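De novo designed protein Foldit4 (Synthetic construct, PDB 6WI5) is of unknown function but was designed de novo as a compact ferredoxin-like fold, with two helices packed on one face of a four-stranded antiparallel sheet. Local coordinates at residues E63-V66 with E67-L70; V17-L20 with I21-L25. One frame throughout, in Å; residues are numbered along the deposited sequence.

Contact 1 of 2, residues E63-V66 with E67-L70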
ATOM      1  N   GLU A  63      -4.176 -11.016   0.153  1.00 26.69           N
ATOM      2  CA  GLU A  63      -5.481 -10.426  -0.125  1.00 29.60           C
ATOM      3  C   GLU A  63      -6.081  -9.790   1.123  1.00 27.46           C
ATOM      4  O   GLU A  63      -6.726  -8.739   1.041  1.00 31.41           O
ATOM      5  CB  GLU A  63      -6.428 -11.481  -0.699  1.00 41.46           C
ATOM      6  CG  GLU A  63      -5.950 -12.102  -2.000  1.00 56.19           C
ATOM      7  CD  GLU A  63      -6.978 -13.033  -2.612  1.00 80.62           C
ATOM      8  OE1 GLU A  63      -8.005 -12.535  -3.120  1.00 97.29           O
ATOM      9  OE2 GLU A  63      -6.764 -14.263  -2.576  1.00 79.43           O
ATOM     10  N   ARG A  64      -5.879 -10.412   2.288  1.00 30.85           N
ATOM     11  CA  ARG A  64      -6.378  -9.828   3.528  1.00 35.67           C
ATOM     12  C   ARG A  64      -5.664  -8.521   3.847  1.00 35.82           C
ATOM     13  O   ARG A  64      -6.298  -7.542   4.260  1.00 34.08           O
ATOM     14  CB  ARG A  64      -6.215 -10.824   4.679  1.00 38.74           C
ATOM     15  CG  ARG A  64      -6.595 -10.263   6.040  1.00 42.36           C
ATOM     16  CD  ARG A  64      -6.503 -11.316   7.138  1.00 43.31           C
ATOM     17  NE  ARG A  64      -5.146 -11.827   7.319  1.00 44.32           N
ATOM     18  CZ  ARG A  64      -4.730 -13.016   6.891  1.00 45.56           C
ATOM     19  NH1 ARG A  64      -5.565 -13.826   6.256  1.00 45.37           N
ATOM     20  NH2 ARG A  64      -3.477 -13.395   7.104  1.00 48.19           N
ATOM     21  N   LEU A  65      -4.344  -8.483   3.651  1.00 25.80           N
ATOM     22  CA  LEU A  65      -3.582  -7.277   3.955  1.00 29.29           C
ATOM     23  C   LEU A  65      -3.919  -6.146   2.992  1.00 29.33           C
ATOM     24  O   LEU A  65      -3.986  -4.979   3.395  1.00 31.06           O
ATOM     25  CB  LEU A  65      -2.085  -7.588   3.921  1.00 26.17           C
ATOM     26  CG  LEU A  65      -1.131  -6.425   4.189  1.00 37.21           C
ATOM     27  CD1 LEU A  65      -1.448  -5.773   5.524  1.00 30.70           C
ATOM     28  CD2 LEU A  65       0.311  -6.904   4.153  1.00 27.07           C
ATOM     29  N   VAL A  66      -4.142  -6.469   1.715  1.00 28.56           N
ATOM     30  CA  VAL A  66      -4.456  -5.440   0.727  1.00 26.23           C
ATOM     31  C   VAL A  66      -5.792  -4.778   1.049  1.00 29.17           C
ATOM     32  O   VAL A  66      -5.918  -3.548   1.024  1.00 25.52           O
ATOM     33  CB  VAL A  66      -4.446  -6.039  -0.691  1.00 33.79           C
ATOM     34  CG1 VAL A  66      -5.114  -5.093  -1.674  1.00 32.55           C
ATOM     35  CG2 VAL A  66      -3.019  -6.334  -1.127  1.00 36.20           C
ATOM     36  N   GLU A  67      -6.808  -5.586   1.363  1.00 30.46           N
ATOM     37  CA  GLU A  67      -8.122  -5.028   1.673  1.00 36.48           C
ATOM     38  C   GLU A  67      -8.077  -4.163   2.924  1.00 24.99           C
ATOM     39  O   GLU A  67      -8.766  -3.140   3.005  1.00 30.17           O
ATOM     40  CB  GLU A  67      -9.147  -6.150   1.836  1.00 37.50           C
ATOM     41  CG  GLU A  67      -9.392  -6.939   0.567  1.00 44.06           C
ATOM     42  CD  GLU A  67      -9.793  -6.054  -0.596  1.00 57.96           C
ATOM     43  OE1 GLU A  67     -10.572  -5.101  -0.382  1.00 63.76           O
ATOM     44  OE2 GLU A  67      -9.321  -6.308  -1.724  1.00 62.61           O
ATOM     45  N   ARG A  68      -7.274  -4.558   3.911  1.00 25.36           N
ATOM     46  CA  ARG A  68      -7.162  -3.758   5.126  1.00 33.81           C
ATOM     47  C   ARG A  68      -6.433  -2.449   4.852  1.00 34.56           C
ATOM     48  O   ARG A  68      -6.795  -1.402   5.403  1.00 31.15           O
ATOM     49  CB  ARG A  68      -6.455  -4.563   6.217  1.00 34.76           C
ATOM     50  CG  ARG A  68      -6.892  -4.202   7.625  1.00 55.86           C
ATOM     51  CD  ARG A  68      -6.417  -5.226   8.646  1.00 53.24           C
ATOM     52  NE  ARG A  68      -4.972  -5.176   8.856  1.00 74.25           N
ATOM     53  CZ  ARG A  68      -4.118  -6.098   8.422  1.00 59.52           C
ATOM     54  NH1 ARG A  68      -4.558  -7.154   7.753  1.00 57.88           N
ATOM     55  NH2 ARG A  68      -2.821  -5.964   8.663  1.00 48.33           N
ATOM     56  N   ILE A  69      -5.412  -2.488   3.992  1.00 26.58           N
ATOM     57  CA  ILE A  69      -4.710  -1.267   3.603  1.00 22.80           C
ATOM     58  C   ILE A  69      -5.649  -0.327   2.859  1.00 24.79           C
ATOM     59  O   ILE A  69      -5.668   0.884   3.111  1.00 28.83           O
ATOM     60  CB  ILE A  69      -3.467  -1.616   2.762  1.00 28.04           C
ATOM     61  CG1 ILE A  69      -2.384  -2.244   3.642  1.00 26.98           C
ATOM     62  CG2 ILE A  69      -2.937  -0.383   2.042  1.00 27.70           C
ATOM     63  CD1 ILE A  69      -1.185  -2.745   2.869  1.00 28.13           C
ATOM     64  N   LEU A  70      -6.454  -0.870   1.941  1.00 25.40           N
ATOM     65  CA  LEU A  70      -7.368  -0.028   1.176  1.00 25.53           C
ATOM     66  C   LEU A  70      -8.400   0.635   2.081  1.00 31.68           C
ATOM     67  O   LEU A  70      -8.788   1.786   1.850  1.00 28.25           O
ATOM     68  CB  LEU A  70      -8.056  -0.848   0.085  1.00 27.62           C
ATOM     69  CG  LEU A  70      -7.132  -1.423  -0.990  1.00 29.83           C
ATOM     70  CD1 LEU A  70      -7.931  -2.108  -2.086  1.00 43.47           C
ATOM     71  CD2 LEU A  70      -6.238  -0.338  -1.567  1.00 39.94           C
TER
HETATM   72  O   HOH W   1      -7.597  -8.028  -1.922  1.00 49.88           O

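Contact 2 of 2, residues V17-L20 with I21-L25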
ATOM      1  N   VAL A  17       1.153  12.751   3.542  1.00 37.04           N
ATOM      2  CA  VAL A  17       1.901  11.562   3.146  1.00 34.93           C
ATOM      3  C   VAL A  17       2.429  10.819   4.367  1.00 38.04           C
ATOM      4  O   VAL A  17       2.408   9.582   4.415  1.00 28.43           O
ATOM      5  CB  VAL A  17       3.036  11.949   2.183  1.00 36.33           C
ATOM      6  CG1 VAL A  17       3.930  10.752   1.898  1.00 33.58           C
ATOM      7  CG2 VAL A  17       2.461  12.509   0.896  1.00 38.77           C
ATOM      8  N   ARG A  18       2.909  11.556   5.372  1.00 29.77           N
ATOM      9  CA  ARG A  18       3.532  10.925   6.532  1.00 30.89           C
ATOM     10  C   ARG A  18       2.549  10.026   7.273  1.00 25.05           C
ATOM     11  O   ARG A  18       2.878   8.888   7.629  1.00 28.10           O
ATOM     12  CB  ARG A  18       4.094  11.996   7.465  1.00 32.01           C
ATOM     13  CG  ARG A  18       4.678  11.453   8.756  1.00 32.74           C
ATOM     14  CD  ARG A  18       5.042  12.586   9.699  1.00 43.17           C
ATOM     15  NE  ARG A  18       3.940  13.531   9.849  1.00 57.47           N
ATOM     16  CZ  ARG A  18       2.923  13.367  10.690  1.00 69.73           C
ATOM     17  NH1 ARG A  18       2.866  12.290  11.461  1.00 69.73           N
ATOM     18  NH2 ARG A  18       1.964  14.279  10.758  1.00 64.47           N
ATOM     19  N   ARG A  19       1.334  10.523   7.519  1.00 28.35           N
ATOM     20  CA  ARG A  19       0.335   9.714   8.211  1.00 31.19           C
ATOM     21  C   ARG A  19      -0.079   8.511   7.374  1.00 32.20           C
ATOM     22  O   ARG A  19      -0.317   7.423   7.911  1.00 25.84           O
ATOM     23  CB  ARG A  19      -0.887  10.561   8.562  1.00 35.31           C
ATOM     24  CG  ARG A  19      -0.884  11.104   9.979  1.00 57.21           C
ATOM     25  CD  ARG A  19      -2.229  10.865  10.647  1.00 41.55           C
ATOM     26  NE  ARG A  19      -3.324  11.498   9.918  1.00 51.91           N
ATOM     27  CZ  ARG A  19      -4.610  11.316  10.197  1.00 48.69           C
ATOM     28  NH1 ARG A  19      -4.967  10.511  11.187  1.00 49.46           N
ATOM     29  NH2 ARG A  19      -5.540  11.933   9.481  1.00 59.49           N
ATOM     30  N   LEU A  20      -0.173   8.688   6.056  1.00 27.29           N
ATOM     31  CA  LEU A  20      -0.571   7.586   5.184  1.00 29.07           C
ATOM     32  C   LEU A  20       0.453   6.461   5.220  1.00 26.59           C
ATOM     33  O   LEU A  20       0.097   5.285   5.358  1.00 34.45           O
ATOM     34  CB  LEU A  20      -0.768   8.096   3.757  1.00 27.96           C
ATOM     35  CG  LEU A  20      -1.112   7.038   2.707  1.00 39.00           C
ATOM     36  CD1 LEU A  20      -2.421   6.347   3.052  1.00 39.85           C
ATOM     37  CD2 LEU A  20      -1.176   7.658   1.321  1.00 40.41           C
ATOM     38  N   ILE A  21       1.738   6.802   5.097  1.00 25.86           N
ATOM     39  CA  ILE A  21       2.785   5.783   5.128  1.00 25.37           C
ATOM     40  C   ILE A  21       2.834   5.106   6.491  1.00 33.43           C
ATOM     41  O   ILE A  21       3.006   3.885   6.588  1.00 23.52           O
ATOM     42  CB  ILE A  21       4.143   6.405   4.754  1.00 28.10           C
ATOM     43  CG1 ILE A  21       4.149   6.823   3.283  1.00 28.48           C
ATOM     44  CG2 ILE A  21       5.280   5.436   5.050  1.00 31.39           C
ATOM     45  CD1 ILE A  21       5.452   7.435   2.838  1.00 31.82           C
ATOM     46  N   LYS A  22       2.681   5.885   7.564  1.00 26.09           N
ATOM     47  CA  LYS A  22       2.702   5.306   8.904  1.00 32.06           C
ATOM     48  C   LYS A  22       1.561   4.316   9.092  1.00 24.54           C
ATOM     49  O   LYS A  22       1.757   3.229   9.647  1.00 28.87           O
ATOM     50  CB  LYS A  22       2.629   6.414   9.956  1.00 33.32           C
ATOM     51  CG  LYS A  22       2.684   5.913  11.390  1.00 36.13           C
ATOM     52  CD  LYS A  22       2.524   7.055  12.383  1.00 38.93           C
ATOM     53  CE  LYS A  22       2.601   6.551  13.816  1.00 58.13           C
ATOM     54  NZ  LYS A  22       2.405   7.647  14.805  1.00 47.48           N
ATOM     55  N   ARG A  23       0.361   4.668   8.623  1.00 27.48           N
ATOM     56  CA  ARG A  23      -0.785   3.778   8.774  1.00 34.91           C
ATOM     57  C   ARG A  23      -0.605   2.494   7.971  1.00 34.34           C
ATOM     58  O   ARG A  23      -0.972   1.410   8.436  1.00 31.01           O
ATOM     59  CB  ARG A  23      -2.064   4.499   8.350  1.00 35.39           C
ATOM     60  CG  ARG A  23      -3.321   3.652   8.456  1.00 54.78           C
ATOM     61  CD  ARG A  23      -3.845   3.602   9.882  1.00 62.78           C
ATOM     62  NE  ARG A  23      -4.234   4.925  10.362  1.00 60.87           N
ATOM     63  CZ  ARG A  23      -5.383   5.522  10.060  1.00 74.37           C
ATOM     64  NH1 ARG A  23      -6.262   4.918   9.271  1.00 61.73           N
ATOM     65  NH2 ARG A  23      -5.651   6.728  10.544  1.00 56.99           N
ATOM     66  N   ILE A  24      -0.039   2.597   6.766  1.00 30.05           N
ATOM     67  CA  ILE A  24       0.141   1.418   5.926  1.00 29.95           C
ATOM     68  C   ILE A  24       1.181   0.484   6.530  1.00 27.59           C
ATOM     69  O   ILE A  24       0.992  -0.739   6.567  1.00 32.76           O
ATOM     70  CB  ILE A  24       0.516   1.835   4.493  1.00 26.27           C
ATOM     71  CG1 ILE A  24      -0.635   2.602   3.844  1.00 26.72           C
ATOM     72  CG2 ILE A  24       0.872   0.617   3.655  1.00 35.54           C
ATOM     73  CD1 ILE A  24      -0.336   3.069   2.440  1.00 40.61           C
ATOM     74  N   LEU A  25       2.295   1.038   7.013  1.00 26.19           N
ATOM     75  CA  LEU A  25       3.317   0.206   7.639  1.00 31.06           C
ATOM     76  C   LEU A  25       2.807  -0.429   8.925  1.00 27.95           C
ATOM     77  O   LEU A  25       3.252  -1.523   9.294  1.00 31.60           O
ATOM     78  CB  LEU A  25       4.573   1.029   7.917  1.00 30.76           C
ATOM     79  CG  LEU A  25       5.311   1.560   6.689  1.00 40.19           C
ATOM     80  CD1 LEU A  25       6.572   2.295   7.101  1.00 35.80           C
ATOM     81  CD2 LEU A  25       5.641   0.427   5.730  1.00 35.37           C
TER

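Contact 1 of 2, residues E63-V66 with E67-L70
Arg68 folds back along helix 59-76 to lie over the preceding turn, against Leu65 and Arg64. Its CB rests 3.6 Å from Arg64 O, the carbonyl that also accepts the backbone N-H of Arg68. CG and CD lead outward, and the bend at chi3 (71°) then swings the guanidinium toward the N-terminal end of the helix. NE meets Glu27 of helix 17-31 in a salt bridge. Beyond it, NH2 comes within 3.4 Å of Leu65 CD1, so the leucine covers part of the guanidinium with an apolar methyl, while NH1 reaches Glu31. Arg64 runs alongside in the same direction, its CG 4.1 Å from Arg68 NH1 and the two guanidinium planes only 11° apart; Arg64 NH2 shares Glu31, which gathers both arginines.

On the sheet-facing side, Leu65 CG touches Ile69 CD1 at 3.9 Å, two branched apolar chains suited to the core between helix and strands. Val66 also meets strand 3-11, and beside that face Leu70 runs alongside it, Val66 CG1 4.1 Å from Leu70 CD1. With chi1 at -64°, Leu70 CG lies beside its own backbone N and 3.2 Å from Val66 O. An alanine in place of Leu70 would keep the backbone bond from its N to Val66 O, 2.9 Å, but would probably leave Val66 CG1 without its neighbour and that oxygen less covered.

The helix thus presents two chemistries on different sides: hydrocarbon where Leu65, Val66 and Ile69 meet the sheet, and arginines whose charged ends bind Glu27 and Glu31 of helix 17-31.

Contact 2 of 2, residues V17-L20 with I21-L25
The opening turns of helix 17-31, first of the two helices of the ferredoxin-like fold, set Val17 beside Ile21 and Leu20 beside Ile24. Val17 CG1 lies 3.8 Å from Ile21 CD1, the two side chains pointing the same way, and the backbone N of Ile21 binds Val17 O at 2.9 Å in a nearly straight hydrogen bond (N-H...O 169°). One turn on, Leu20 CD1 meets Ile24 CD1 at 3.9 Å. Ile24 holds CG1 beside its own backbone N (chi1 -65°), which carries that CG1 to 3.2 Å from Leu20 O and sends CD1 on toward the leucine. Branched residues fit here because the same side chains also fill the space above the strands: Val17 on Val50, Leu20 and Ile24 on Ile9.

Arg19 and Arg23 run side by side at the flank facing helix 59-76. Their nearest ends, Arg19 NH1 and Arg23 NH2, are 3.9 Å apart, with the guanidinium planes almost perpendicular (80°) and Arg19 NH1 at the edge of the Arg23 group. A charged flank thus lies beside a largely apolar underside, and Glu72, paired with Arg23 NH1, probably offsets some of the repulsion between the neighbouring arginines.

How the contacts relate
Following strand 3-11, the chain enters helix 17-31 and forms contact 2 in its first turns; strands 36-44 and 47-56 come next, then helix 59-76 with contact 1, and strand 81-87 finishes the sheet. Both contacts are local, each spanning neighbouring turns of one helix, so neither closes a long loop; they stand in series and do not nest or cross. The centres of contacts 1 and 2 lie about 14 Å apart. They meet where Ile69 CD1 packs 4.0 Å from Ile24 CG2. Both helices rest on strands 3-11 and 47-56, the central pair, so this isoleucine meeting joins the two beta-alpha-beta halves over the middle of the sheet.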